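Local coordinates for putative polysaccharide biosynthesis protein with aminopeptidase-like domain (Clostridium acetobutylicum, PDB 3K9T), which probably contributes to the biosynthesis of modified polysaccharides, binds one zinc ion per subunit, and is not expected to be a peptidase despite its aminopeptidase-like domain, at residues Ser32-Gly37 with Thr66-Trp71; Tyr99-His104 with Tyr133-Gly138; Thr106-Glu111 with Asp151-Val156; Leu116-Gly121 with Phe139-Asn144; Val250-Gly255 with Ser317-Asp322. All coordinates share one frame; numbering follows the deposited sequence.

Contact 1: Ser32-Gly37 with Thr66-Trp71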
# COMPACT_ATOMS: atom_id res chain seq x y z
N SER A 32 33.55 -13.14 -28.32
CA SER A 32 32.79 -14.28 -27.84
C SER A 32 33.07 -14.28 -26.31
O SER A 32 33.61 -13.30 -25.78
CB SER A 32 33.24 -15.58 -28.53
OG SER A 32 32.47 -16.69 -28.10
N ILE A 33 32.73 -15.36 -25.61
CA ILE A 33 33.01 -15.44 -24.18
C ILE A 33 34.51 -15.57 -23.86
O ILE A 33 34.91 -15.41 -22.72
CB ILE A 33 32.21 -16.52 -23.46
CG1 ILE A 33 32.41 -17.90 -24.09
CG2 ILE A 33 30.73 -16.16 -23.47
CD1 ILE A 33 31.90 -19.01 -23.12
N THR A 34 35.30 -15.92 -24.87
CA THR A 34 36.74 -16.01 -24.77
C THR A 34 37.28 -15.55 -26.12
O THR A 34 36.51 -15.29 -27.03
CB THR A 34 37.24 -17.46 -24.49
OG1 THR A 34 36.95 -18.30 -25.62
CG2 THR A 34 36.60 -18.02 -23.23
N GLY A 35 38.59 -15.39 -26.23
CA GLY A 35 39.22 -15.18 -27.54
C GLY A 35 39.95 -13.88 -27.80
O GLY A 35 39.87 -12.93 -27.00
N ASN A 36 40.64 -13.85 -28.93
CA ASN A 36 41.42 -12.65 -29.29
C ASN A 36 40.56 -11.41 -29.58
O ASN A 36 41.03 -10.28 -29.55
CB ASN A 36 42.38 -12.94 -30.46
CG ASN A 36 43.55 -13.83 -30.06
OD1 ASN A 36 44.00 -13.81 -28.93
ND2 ASN A 36 44.04 -14.60 -31.00
N GLY A 37 39.27 -11.62 -29.83
CA GLY A 37 38.37 -10.51 -30.08
C GLY A 37 38.14 -9.79 -28.79
O GLY A 37 38.08 -8.55 -28.76
N THR A 66 32.74 -24.30 -14.89
CA THR A 66 34.08 -24.59 -15.36
C THR A 66 34.44 -23.63 -16.46
O THR A 66 33.69 -23.49 -17.41
CB THR A 66 34.17 -26.00 -15.95
OG1 THR A 66 33.75 -26.95 -14.96
CG2 THR A 66 35.59 -26.28 -16.42
N VAL A 67 35.60 -22.99 -16.35
CA VAL A 67 36.04 -22.06 -17.39
C VAL A 67 36.20 -22.84 -18.71
O VAL A 67 37.00 -23.77 -18.81
CB VAL A 67 37.34 -21.33 -16.99
CG1 VAL A 67 37.94 -20.53 -18.18
CG2 VAL A 67 37.09 -20.40 -15.82
N PRO A 68 35.44 -22.45 -19.74
CA PRO A 68 35.50 -23.19 -21.02
C PRO A 68 36.83 -23.14 -21.78
O PRO A 68 37.73 -22.40 -21.42
CB PRO A 68 34.44 -22.49 -21.88
CG PRO A 68 34.40 -21.07 -21.36
CD PRO A 68 34.69 -21.18 -19.85
N LYS A 69 36.91 -23.94 -22.84
CA LYS A 69 37.99 -23.83 -23.81
C LYS A 69 37.91 -22.47 -24.48
O LYS A 69 36.86 -21.82 -24.52
CB LYS A 69 37.92 -24.92 -24.87
CG LYS A 69 38.22 -26.30 -24.31
CD LYS A 69 38.38 -27.40 -25.36
CE LYS A 69 38.69 -28.73 -24.65
NZ LYS A 69 39.92 -29.37 -25.17
N GLU A 70 39.05 -22.04 -25.00
CA GLU A 70 39.13 -20.78 -25.68
C GLU A 70 38.80 -20.99 -27.14
O GLU A 70 39.29 -21.95 -27.76
CB GLU A 70 40.53 -20.17 -25.51
CG GLU A 70 40.68 -18.88 -26.29
CD GLU A 70 42.00 -18.19 -26.07
OE1 GLU A 70 42.64 -18.35 -24.99
OE2 GLU A 70 42.38 -17.45 -27.00
N TRP A 71 38.01 -20.08 -27.69
CA TRP A 71 37.58 -20.12 -29.10
C TRP A 71 38.17 -18.95 -29.86
O TRP A 71 38.21 -17.81 -29.34
CB TRP A 71 36.05 -20.07 -29.19
CG TRP A 71 35.50 -20.20 -30.58
CD1 TRP A 71 35.54 -21.32 -31.37
CD2 TRP A 71 34.82 -19.20 -31.34
NE1 TRP A 71 34.94 -21.07 -32.58
CE2 TRP A 71 34.49 -19.78 -32.58
CE3 TRP A 71 34.46 -17.87 -31.10
CZ2 TRP A 71 33.81 -19.07 -33.58
CZ3 TRP A 71 33.77 -17.18 -32.09
CH2 TRP A 71 33.45 -17.78 -33.31
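Thr-34 keeps OG1 tucked between its backbone N and carbonyl carbon (chi1 66°), aimed at the backbone N of Trp-71, while Trp-71 swings CG to the far side from its own N (chi1 -176°), which brings the indole beside Ser-32. Trp-71 N donates to Thr-34 OG1 over 2.9 Å, and the same hydroxyl is hydrogen-bonded to Tyr-99 OH. Threonine suits the place because its methyl serves the apolar side: CG2 faces Pro-68 CG at 4.2 Å, and Ile-33 CD1 reaches that same CG at 3.7 Å. Small Ser-32 fits at the edge of the indole, its CB 3.7 Å from Trp-71 CE3. Gly-35, at the N-cap of helix 36-45, has a positive phi that glycine adopts readily, and its CA lies 3.3 Å from Trp-71 O. Glu-70 forms a salt bridge with Arg-39 on that helix. The arrangement is a buried seam joining the aminopeptidase-like region, through a helix N-terminus, to the antiparallel sheet of the insert.

Contact 2: Tyr99-His104 with Tyr133-Gly138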
# COMPACT_ATOMS: atom_id res chain seq x y z
N TYR A 99 31.47 -20.01 -31.18
CA TYR A 99 32.04 -21.27 -30.70
C TYR A 99 31.93 -22.39 -31.74
O TYR A 99 32.09 -23.56 -31.39
CB TYR A 99 31.52 -21.69 -29.30
CG TYR A 99 32.44 -21.27 -28.16
CD1 TYR A 99 32.75 -19.92 -27.95
CD2 TYR A 99 33.01 -22.20 -27.30
CE1 TYR A 99 33.59 -19.51 -26.91
CE2 TYR A 99 33.88 -21.79 -26.25
CZ TYR A 99 34.17 -20.45 -26.07
OH TYR A 99 35.00 -20.02 -25.04
N SER A 100 31.71 -22.04 -33.02
CA SER A 100 31.63 -23.06 -34.07
C SER A 100 32.93 -23.87 -34.17
O SER A 100 34.02 -23.32 -34.31
CB SER A 100 31.31 -22.47 -35.46
OG SER A 100 29.91 -22.22 -35.64
N VAL A 101 32.79 -25.19 -34.09
CA VAL A 101 33.91 -26.12 -34.31
C VAL A 101 34.45 -25.90 -35.74
O VAL A 101 33.72 -25.48 -36.61
CB VAL A 101 33.45 -27.57 -34.06
CG1 VAL A 101 33.07 -27.74 -32.58
CG2 VAL A 101 32.27 -27.93 -34.96
N PRO A 102 35.76 -26.12 -35.98
CA PRO A 102 36.24 -25.91 -37.34
C PRO A 102 35.67 -26.94 -38.34
O PRO A 102 35.47 -28.09 -37.96
CB PRO A 102 37.75 -26.11 -37.22
CG PRO A 102 37.95 -26.85 -35.96
CD PRO A 102 36.84 -26.48 -35.05
N VAL A 103 35.37 -26.51 -39.57
CA VAL A 103 34.81 -27.40 -40.56
C VAL A 103 35.36 -27.02 -41.92
O VAL A 103 35.56 -25.84 -42.20
CB VAL A 103 33.24 -27.43 -40.59
CG1 VAL A 103 32.62 -26.91 -39.25
CG2 VAL A 103 32.66 -26.66 -41.81
N HIS A 104 35.62 -28.04 -42.75
CA HIS A 104 36.08 -27.84 -44.11
C HIS A 104 35.49 -28.97 -44.95
O HIS A 104 35.96 -30.10 -44.89
CB HIS A 104 37.61 -27.82 -44.17
CG HIS A 104 38.14 -27.46 -45.52
ND1 HIS A 104 37.34 -26.98 -46.53
CD2 HIS A 104 39.40 -27.45 -46.01
CE1 HIS A 104 38.07 -26.73 -47.60
NE2 HIS A 104 39.33 -27.01 -47.31
N TYR A 133 28.55 -24.44 -25.05
CA TYR A 133 28.76 -25.58 -24.17
C TYR A 133 28.47 -26.98 -24.76
O TYR A 133 28.80 -27.97 -24.14
CB TYR A 133 28.02 -25.29 -22.85
CG TYR A 133 28.51 -24.00 -22.15
CD1 TYR A 133 29.81 -23.91 -21.59
CD2 TYR A 133 27.68 -22.88 -22.04
CE1 TYR A 133 30.26 -22.73 -20.97
CE2 TYR A 133 28.13 -21.70 -21.41
CZ TYR A 133 29.41 -21.64 -20.88
OH TYR A 133 29.82 -20.49 -20.28
N LYS A 134 27.85 -27.06 -25.94
CA LYS A 134 27.77 -28.31 -26.69
C LYS A 134 28.55 -28.03 -27.99
O LYS A 134 28.45 -26.94 -28.55
CB LYS A 134 26.31 -28.73 -26.94
N GLU A 135 29.39 -28.96 -28.44
CA GLU A 135 30.12 -28.76 -29.69
C GLU A 135 29.16 -28.74 -30.87
O GLU A 135 28.24 -29.55 -30.94
CB GLU A 135 31.18 -29.83 -29.90
CG GLU A 135 32.43 -29.56 -29.09
CD GLU A 135 33.45 -30.70 -29.15
OE1 GLU A 135 33.33 -31.57 -30.03
OE2 GLU A 135 34.37 -30.70 -28.31
N ASN A 136 29.38 -27.82 -31.80
CA ASN A 136 28.44 -27.59 -32.88
C ASN A 136 29.01 -26.57 -33.88
O ASN A 136 30.12 -26.05 -33.67
CB ASN A 136 27.14 -27.06 -32.27
CG ASN A 136 25.94 -27.18 -33.21
OD1 ASN A 136 26.00 -27.86 -34.24
ND2 ASN A 136 24.84 -26.50 -32.85
N TRP A 137 28.29 -26.33 -34.98
CA TRP A 137 28.66 -25.30 -35.93
C TRP A 137 27.47 -24.79 -36.75
O TRP A 137 26.56 -25.54 -37.08
CB TRP A 137 29.82 -25.74 -36.86
CG TRP A 137 29.51 -26.81 -37.85
CD1 TRP A 137 29.61 -28.14 -37.65
CD2 TRP A 137 29.07 -26.64 -39.21
NE1 TRP A 137 29.25 -28.82 -38.78
CE2 TRP A 137 28.92 -27.92 -39.76
CE3 TRP A 137 28.78 -25.54 -40.01
CZ2 TRP A 137 28.49 -28.14 -41.08
CZ3 TRP A 137 28.36 -25.75 -41.34
CH2 TRP A 137 28.22 -27.05 -41.85
N GLY A 138 27.47 -23.51 -37.08
CA GLY A 138 26.37 -22.97 -37.86
C GLY A 138 26.69 -21.71 -38.63
O GLY A 138 27.66 -21.01 -38.33
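Trp-137 packs on Val-101 and Val-103 inside the insert region, where the loop leading to strand 139-140 crosses the chain that enters strand 103-108 of an antiparallel sheet. Its chi1 of 69° places CG between the backbone N and carbonyl carbon and turns the indole toward the two valines. Starting from the backbone, CB lies 3.7 Å from Ser-100 OG and nearly as close to CG2 of Val-101. At CG the methyl Val-103 CG1 comes down over one face, 3.4 Å away, a CH-pi contact over the five-membered ring, displaced toward its rim, with the two side chains crossing at about a right angle. CD1 meets Val-101 CG2 at 3.8 Å, an oblique approach. Farther out, NE1 and CE2 still lie below the Val-103 methyl, and at the far end of the six-membered ring CH2 touches CE of selenomethionine Met-107. The indole also stacks with Tyr-115, so a broad flat residue suits a place with both methyl and aromatic neighbours.

The backbones are tied directly too. Val-101 N donates to Asn-136 O across 2.8 Å with an angle of 170° at the hydrogen, and Ser-100 CA adds a CA-H...O contact to that same carbonyl. A compact hydroxyl suits position 100: Ser-100 OG is hydrogen-bonded to Met-97 O and accepts from Gly-138 N at 3.1 Å.

Contact 3: Thr106-Glu111 with Asp151-Val156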
# COMPACT_ATOMS: atom_id res chain seq x y z
N THR A 106 32.73 -30.18 -48.56
CA THR A 106 31.86 -29.90 -49.69
C THR A 106 30.54 -30.55 -49.36
O THR A 106 30.50 -31.70 -48.97
CB THR A 106 32.36 -30.42 -51.04
OG1 THR A 106 33.31 -29.49 -51.57
CG2 THR A 106 31.18 -30.50 -52.03
N MSE A 107 29.47 -29.79 -49.45
CA MSE A 107 28.15 -30.33 -49.22
C MSE A 107 27.15 -29.76 -50.21
O MSE A 107 27.36 -28.68 -50.78
CB MSE A 107 27.70 -30.12 -47.76
CG MSE A 107 28.54 -29.19 -46.95
SE MSE A 107 27.93 -29.16 -45.11
CE MSE A 107 29.67 -28.99 -44.35
N THR A 108 26.10 -30.53 -50.45
CA THR A 108 25.02 -30.09 -51.30
C THR A 108 24.11 -29.20 -50.45
O THR A 108 24.20 -29.22 -49.21
CB THR A 108 24.24 -31.28 -51.89
OG1 THR A 108 23.32 -31.79 -50.92
CG2 THR A 108 25.20 -32.40 -52.36
N LEU A 109 23.24 -28.42 -51.10
CA LEU A 109 22.35 -27.50 -50.38
C LEU A 109 21.56 -28.22 -49.30
O LEU A 109 21.46 -27.73 -48.15
CB LEU A 109 21.39 -26.75 -51.33
CG LEU A 109 20.55 -25.61 -50.70
CD1 LEU A 109 21.41 -24.52 -50.10
CD2 LEU A 109 19.59 -24.97 -51.69
N ASP A 110 21.03 -29.40 -49.64
CA ASP A 110 20.22 -30.19 -48.71
C ASP A 110 20.99 -30.67 -47.48
O ASP A 110 20.40 -30.84 -46.40
CB ASP A 110 19.60 -31.37 -49.41
CG ASP A 110 18.65 -30.94 -50.50
OD1 ASP A 110 17.83 -30.03 -50.24
OD2 ASP A 110 18.73 -31.51 -51.61
N GLU A 111 22.30 -30.89 -47.62
CA GLU A 111 23.12 -31.34 -46.48
C GLU A 111 23.53 -30.12 -45.65
O GLU A 111 23.67 -30.23 -44.45
CB GLU A 111 24.37 -32.16 -46.91
CG GLU A 111 24.40 -32.63 -48.35
CD GLU A 111 25.50 -33.65 -48.66
OE1 GLU A 111 25.33 -34.86 -48.34
OE2 GLU A 111 26.51 -33.27 -49.29
N ASP A 151 20.43 -25.36 -55.47
CA ASP A 151 20.89 -26.72 -55.36
C ASP A 151 22.29 -26.63 -55.96
O ASP A 151 22.48 -26.04 -57.02
CB ASP A 151 20.02 -27.69 -56.16
CG ASP A 151 18.94 -28.36 -55.32
OD1 ASP A 151 18.36 -27.69 -54.43
OD2 ASP A 151 18.68 -29.56 -55.54
N ASP A 152 23.28 -27.17 -55.26
CA ASP A 152 24.66 -26.98 -55.69
C ASP A 152 25.60 -27.76 -54.78
O ASP A 152 25.16 -28.38 -53.80
CB ASP A 152 25.01 -25.47 -55.62
CG ASP A 152 26.24 -25.11 -56.43
OD1 ASP A 152 26.69 -25.94 -57.21
OD2 ASP A 152 26.76 -23.99 -56.28
N ASP A 153 26.89 -27.77 -55.14
CA ASP A 153 27.95 -28.26 -54.26
C ASP A 153 28.63 -27.02 -53.74
O ASP A 153 29.12 -26.17 -54.50
CB ASP A 153 28.96 -29.18 -54.96
CG ASP A 153 28.47 -30.62 -55.08
OD1 ASP A 153 28.09 -31.22 -54.04
OD2 ASP A 153 28.46 -31.14 -56.21
N TYR A 154 28.61 -26.90 -52.41
CA TYR A 154 29.15 -25.75 -51.74
C TYR A 154 30.39 -26.14 -50.96
O TYR A 154 30.40 -27.18 -50.33
CB TYR A 154 28.09 -25.17 -50.79
CG TYR A 154 26.91 -24.50 -51.47
CD1 TYR A 154 27.02 -23.20 -51.96
CD2 TYR A 154 25.69 -25.17 -51.62
CE1 TYR A 154 25.95 -22.57 -52.58
CE2 TYR A 154 24.60 -24.54 -52.23
CZ TYR A 154 24.74 -23.24 -52.71
OH TYR A 154 23.68 -22.59 -53.34
N GLU A 155 31.42 -25.31 -51.04
CA GLU A 155 32.57 -25.42 -50.15
C GLU A 155 32.17 -24.70 -48.85
O GLU A 155 31.73 -23.54 -48.88
CB GLU A 155 33.81 -24.75 -50.75
CG GLU A 155 35.13 -25.19 -50.10
CD GLU A 155 36.33 -24.33 -50.50
OE1 GLU A 155 36.16 -23.35 -51.25
OE2 GLU A 155 37.44 -24.63 -50.04
N VAL A 156 32.31 -25.40 -47.74
CA VAL A 156 31.94 -24.90 -46.43
C VAL A 156 33.18 -24.86 -45.56
O VAL A 156 33.75 -25.90 -45.23
CB VAL A 156 30.89 -25.80 -45.78
CG1 VAL A 156 30.48 -25.24 -44.40
CG2 VAL A 156 29.69 -25.94 -46.72
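The ring of Tyr-154 meets Met-107, Thr-108 and Leu-109 mainly along its rim: Met-107 O lies near the ring plane, 4.0 Å from CD2 of Tyr-154, and the carbonyl carbon of Thr-108 is at the edge as well. Leu-109 CD1 comes in obliquely, 3.8 Å from Tyr-154 CE2, the two side chains running alongside each other. Over one face, displaced toward the rim, sits Asp-152 OD2, a carboxylate oxygen that also accepts from Ser-81 N. The tyrosine hydroxyl bonds to Cys-150 O, which helps fix the ring.

Beneath these groups runs an antiparallel ladder between strands 103-108 and 153-163 of the insert sheet. Met-107 and Tyr-154 form its hydrogen-bonded pair: Met-107 N donates to Tyr-154 O at 2.9 Å in the carbonyl plane, and Tyr-154 N returns a bond of 2.7 Å to Met-107 O. On the sheet face with Tyr-154, the long flexible chain of selenomethionine Met-107 bends at chi3 and crosses Val-156, with CG 3.5 Å from Val-156 CG2 and CE 3.7 Å from Val-156 CB. The opposite face carries Thr-106, Thr-108 and Asp-153, polar residues fit for its more exposed setting, with Thr-108 CG2 3.5 Å from Asp-153 OD1. Thr-108 is also the N-cap of helix 109-112, and its N donates to Glu-111 OE2, on the anti lone pair, at 3.0 Å: the half of a capping box supplied by the glutamate.

Contact 4: Leu116-Gly121 with Phe139-Asn144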
# COMPACT_ATOMS: atom_id res chain seq x y z
N LEU A 116 22.13 -24.07 -41.44
CA LEU A 116 21.84 -22.69 -41.83
C LEU A 116 20.71 -22.16 -40.95
O LEU A 116 19.81 -22.92 -40.61
CB LEU A 116 21.44 -22.61 -43.32
CG LEU A 116 22.52 -23.07 -44.30
CD1 LEU A 116 22.09 -22.95 -45.78
CD2 LEU A 116 23.82 -22.32 -44.02
N HIS A 117 20.78 -20.87 -40.57
CA HIS A 117 19.77 -20.23 -39.69
C HIS A 117 19.35 -18.88 -40.22
O HIS A 117 20.19 -18.03 -40.49
CB HIS A 117 20.30 -20.12 -38.26
CG HIS A 117 20.78 -21.43 -37.72
ND1 HIS A 117 21.97 -22.00 -38.12
CD2 HIS A 117 20.19 -22.33 -36.89
CE1 HIS A 117 22.11 -23.18 -37.54
NE2 HIS A 117 21.05 -23.40 -36.79
N THR A 118 18.03 -18.68 -40.34
CA THR A 118 17.43 -17.44 -40.82
C THR A 118 16.32 -16.97 -39.86
O THR A 118 16.06 -17.61 -38.83
CB THR A 118 16.81 -17.62 -42.23
OG1 THR A 118 15.80 -18.63 -42.18
CG2 THR A 118 17.85 -18.02 -43.25
N ILE A 119 15.70 -15.83 -40.18
CA ILE A 119 14.56 -15.30 -39.39
C ILE A 119 13.45 -15.05 -40.43
O ILE A 119 13.40 -13.99 -41.08
CB ILE A 119 14.89 -14.04 -38.57
CG1 ILE A 119 16.06 -14.31 -37.60
CG2 ILE A 119 13.69 -13.57 -37.78
CD1 ILE A 119 16.78 -13.04 -37.14
N PRO A 120 12.59 -16.07 -40.61
CA PRO A 120 11.54 -16.02 -41.63
C PRO A 120 10.63 -14.80 -41.53
O PRO A 120 10.17 -14.27 -42.56
CB PRO A 120 10.74 -17.30 -41.37
CG PRO A 120 11.72 -18.23 -40.78
CD PRO A 120 12.67 -17.39 -39.97
N GLY A 121 10.38 -14.37 -40.30
CA GLY A 121 9.55 -13.21 -40.03
C GLY A 121 10.19 -11.86 -40.32
O GLY A 121 9.50 -10.84 -40.31
N PHE A 139 25.89 -21.45 -39.65
CA PHE A 139 25.95 -20.21 -40.38
C PHE A 139 24.58 -19.54 -40.29
O PHE A 139 23.53 -20.22 -40.41
CB PHE A 139 26.28 -20.42 -41.85
CG PHE A 139 27.72 -20.70 -42.13
CD1 PHE A 139 28.62 -19.66 -42.35
CD2 PHE A 139 28.20 -22.01 -42.13
CE1 PHE A 139 29.97 -19.92 -42.60
CE2 PHE A 139 29.54 -22.28 -42.39
CZ PHE A 139 30.42 -21.23 -42.62
N SER A 140 24.59 -18.21 -40.09
CA SER A 140 23.39 -17.42 -40.15
C SER A 140 23.35 -16.61 -41.45
O SER A 140 24.38 -16.19 -41.95
CB SER A 140 23.36 -16.48 -38.96
OG SER A 140 22.99 -17.17 -37.80
N LEU A 141 22.15 -16.40 -42.00
CA LEU A 141 21.98 -15.54 -43.19
C LEU A 141 20.57 -14.99 -43.28
O LEU A 141 19.67 -15.45 -42.54
CB LEU A 141 22.30 -16.29 -44.49
CG LEU A 141 21.40 -17.44 -44.91
CD1 LEU A 141 21.70 -17.77 -46.35
CD2 LEU A 141 21.56 -18.66 -43.97
N THR A 142 20.35 -14.01 -44.16
CA THR A 142 19.00 -13.49 -44.27
C THR A 142 18.17 -14.52 -44.99
O THR A 142 18.69 -15.29 -45.82
CB THR A 142 18.88 -12.10 -44.97
OG1 THR A 142 19.14 -12.22 -46.40
CG2 THR A 142 19.78 -11.05 -44.25
N GLN A 143 16.90 -14.56 -44.63
CA GLN A 143 15.94 -15.38 -45.34
C GLN A 143 15.97 -15.02 -46.82
O GLN A 143 15.96 -15.91 -47.65
CB GLN A 143 14.52 -15.16 -44.79
CG GLN A 143 13.46 -16.08 -45.37
CD GLN A 143 13.73 -17.53 -45.01
OE1 GLN A 143 13.90 -17.88 -43.82
NE2 GLN A 143 13.79 -18.37 -46.03
N ASN A 144 16.02 -13.73 -47.15
CA ASN A 144 15.97 -13.32 -48.55
C ASN A 144 17.15 -13.92 -49.33
O ASN A 144 16.97 -14.37 -50.49
CB ASN A 144 15.93 -11.78 -48.71
CG ASN A 144 14.59 -11.17 -48.33
OD1 ASN A 144 13.53 -11.81 -48.45
ND2 ASN A 144 14.61 -9.90 -47.86
O HOH W 1 16.09 -13.59 -42.08
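Phe-139 pairs with Leu-116 at the start of a two-stranded parallel sheet in the insert, strands 116-117 and 139-140. Its CB rests 3.8 Å from Leu-116 CD2, while the ring leads on toward strand 153-163. Its carbonyl is gripped twice by one residue: His-117 N donates to Phe-139 O at 2.8 Å, and His-117 ND1 donates to the same oxygen at 3.3 Å. The oxygen lies in the imidazole plane, but ND1 stands 51° out of the carbonyl plane; histidine suits the spot by adding a side-chain donor to the backbone one. Ser-140, next along, points to the face shared with His-117 and bonds through OG to Pro-127 O.

Leu-141 N then completes the parallel pattern by donating to His-117 O across 3.0 Å, and its CD2 lies 3.8 Å from Thr-118 CG2, the two side chains running side by side toward Phe-146. Thr-142 is the N-cap of helix 143-147, its OG1 receiving Lys-145 N. In Gln-143 the chain bends at chi2 (64°), which folds the amide back so that OE1 accepts from Thr-118 OG1 at 2.6 Å; NE2 bonds to Asp-147 OD1, using both ends of the amide. On the other segment, Ile-119 touches Thr-326, next in sequence to the zinc ligand His-325. One water joins the segments here, accepting from Ile-119 N at 3.0 Å and from Gln-143 N at 2.8 Å.

Contact 5: Val250-Gly255 with Ser317-Asp322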
# COMPACT_ATOMS: atom_id res chain seq x y z
N VAL A 250 24.33 -3.06 -13.56
CA VAL A 250 24.80 -3.71 -14.77
C VAL A 250 24.31 -2.83 -15.96
O VAL A 250 23.12 -2.56 -16.13
CB VAL A 250 24.24 -5.13 -14.90
CG1 VAL A 250 24.60 -5.71 -16.25
CG2 VAL A 250 24.69 -6.06 -13.73
N ALA A 251 25.25 -2.39 -16.79
CA ALA A 251 24.94 -1.52 -17.90
C ALA A 251 24.89 -2.33 -19.19
O ALA A 251 25.86 -2.96 -19.59
CB ALA A 251 25.97 -0.40 -18.03
N THR A 252 23.74 -2.28 -19.85
CA THR A 252 23.58 -2.89 -21.14
C THR A 252 22.45 -2.17 -21.85
O THR A 252 21.66 -1.48 -21.20
CB THR A 252 23.27 -4.38 -21.02
OG1 THR A 252 23.06 -4.90 -22.31
CG2 THR A 252 22.04 -4.65 -20.15
N CYS A 253 22.40 -2.29 -23.17
CA CYS A 253 21.30 -1.73 -23.97
C CYS A 253 21.01 -0.28 -23.67
O CYS A 253 19.85 0.09 -23.50
CB CYS A 253 20.03 -2.56 -23.74
SG CYS A 253 20.19 -4.29 -24.28
N VAL A 254 22.06 0.53 -23.61
CA VAL A 254 21.94 1.90 -23.15
C VAL A 254 22.03 2.92 -24.29
O VAL A 254 22.15 4.13 -24.01
CB VAL A 254 23.02 2.23 -22.08
CG1 VAL A 254 22.71 1.54 -20.76
CG2 VAL A 254 24.41 1.91 -22.60
N GLY A 255 21.90 2.47 -25.54
CA GLY A 255 22.22 3.32 -26.69
C GLY A 255 21.15 3.70 -27.71
O GLY A 255 21.40 4.57 -28.57
N SER A 317 16.16 0.67 -24.15
CA SER A 317 15.28 -0.41 -24.55
C SER A 317 15.96 -1.69 -24.13
O SER A 317 16.99 -2.11 -24.64
CB SER A 317 14.94 -0.40 -26.05
OG SER A 317 14.36 0.86 -26.43
N CYS A 318 15.35 -2.30 -23.13
CA CYS A 318 15.83 -3.52 -22.57
C CYS A 318 15.94 -4.68 -23.60
O CYS A 318 15.19 -4.74 -24.56
CB CYS A 318 14.88 -3.85 -21.41
SG CYS A 318 15.28 -5.40 -20.65
N TYR A 319 16.91 -5.58 -23.39
CA TYR A 319 17.07 -6.81 -24.18
C TYR A 319 15.70 -7.49 -24.37
O TYR A 319 14.91 -7.60 -23.44
CB TYR A 319 18.12 -7.78 -23.56
CG TYR A 319 18.11 -7.83 -22.06
CD1 TYR A 319 17.09 -8.46 -21.36
CD2 TYR A 319 19.13 -7.22 -21.33
CE1 TYR A 319 17.08 -8.47 -19.96
CE2 TYR A 319 19.13 -7.26 -19.92
CZ TYR A 319 18.12 -7.87 -19.25
OH TYR A 319 18.12 -7.87 -17.86
N GLY A 320 15.44 -7.95 -25.60
CA GLY A 320 14.11 -8.38 -25.99
C GLY A 320 13.55 -7.42 -27.01
O GLY A 320 12.60 -7.72 -27.70
N PHE A 321 14.14 -6.23 -27.12
CA PHE A 321 13.76 -5.25 -28.13
C PHE A 321 13.77 -5.81 -29.57
O PHE A 321 14.48 -6.78 -29.90
CB PHE A 321 14.65 -4.01 -28.02
CG PHE A 321 16.12 -4.25 -28.36
CD1 PHE A 321 16.56 -4.17 -29.68
CD2 PHE A 321 17.05 -4.49 -27.36
CE1 PHE A 321 17.88 -4.38 -29.99
CE2 PHE A 321 18.37 -4.69 -27.67
CZ PHE A 321 18.80 -4.63 -28.98
N ASP A 322 12.95 -5.21 -30.41
CA ASP A 322 12.83 -5.67 -31.79
C ASP A 322 14.14 -5.51 -32.53
O ASP A 322 14.66 -4.41 -32.67
CB ASP A 322 11.77 -4.90 -32.54
CG ASP A 322 11.51 -5.47 -33.93
OD1 ASP A 322 11.54 -6.71 -34.09
OD2 ASP A 322 11.26 -4.66 -34.84
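Cys-253 adopts a left-handed backbone conformation (phi 50°, psi 47°) and sends its sulfur against two aromatic residues, Tyr-319 and Phe-321, in a contact with no hydrogen bond between the segments. The sulfur lies at the edge of the phenylalanine ring, near its plane, with SG 3.9 Å from Phe-321 CE2. Toward the tyrosine the approach is oblique, SG standing 5.5 Å from the centroid of the Tyr-319 ring; both are sulfur-aromatic contacts. A small, polarisable thiol suits a place beside two rings, where Cys-253 CB also comes within 3.2 Å of Ser-317 O. Beside it, Thr-252 CG2 meets the edge of the tyrosine, 3.9 Å from Tyr-319 CE2; the Thr-252 hydroxyl is hydrogen-bonded to Tyr-187 OH.

The two rings are presented by a type II beta turn closed by Phe-321 N donating to Cys-318 O at 3.1 Å. Gly-320 takes its third position, whose positive phi glycine accepts easily. This is the neighbourhood of the metal site: the tyrosine side chain is about 6 Å from the zinc ion, bound by His-190, Asp-196 and His-325, and that of Cys-253 about 4 Å from that of Asp-196.

The segments follow strands 245-250 and 311-315, parallel neighbours in the central mixed sheet, so their loops meet at the C-terminal ends of those strands, and Asn-195 near the start of helix 194-211 packs on both Cys-253 and Phe-321.

Contacts 1 to 4 lie in the insert or at its junction with the aminopeptidase-like region, whereas contact 5 belongs to the zinc-bearing core. Contact 1 comes first in the chain, with its centre about 13 Å from that of contact 2, and the two meet through Tyr-99. Contacts 1, 2 and 3 all reach the four-stranded antiparallel sheet; contacts 2 and 3 share strand 103-108, and their segments alternate in sequence. Contact 4 falls wholly within the chain between the two segments of contact 3, which it touches through Phe-139 and Val-156. Contact 5 comes last, about 8 Å from contact 4 at the nearest atoms. The insert thus reaches from the domain seam toward the metal site.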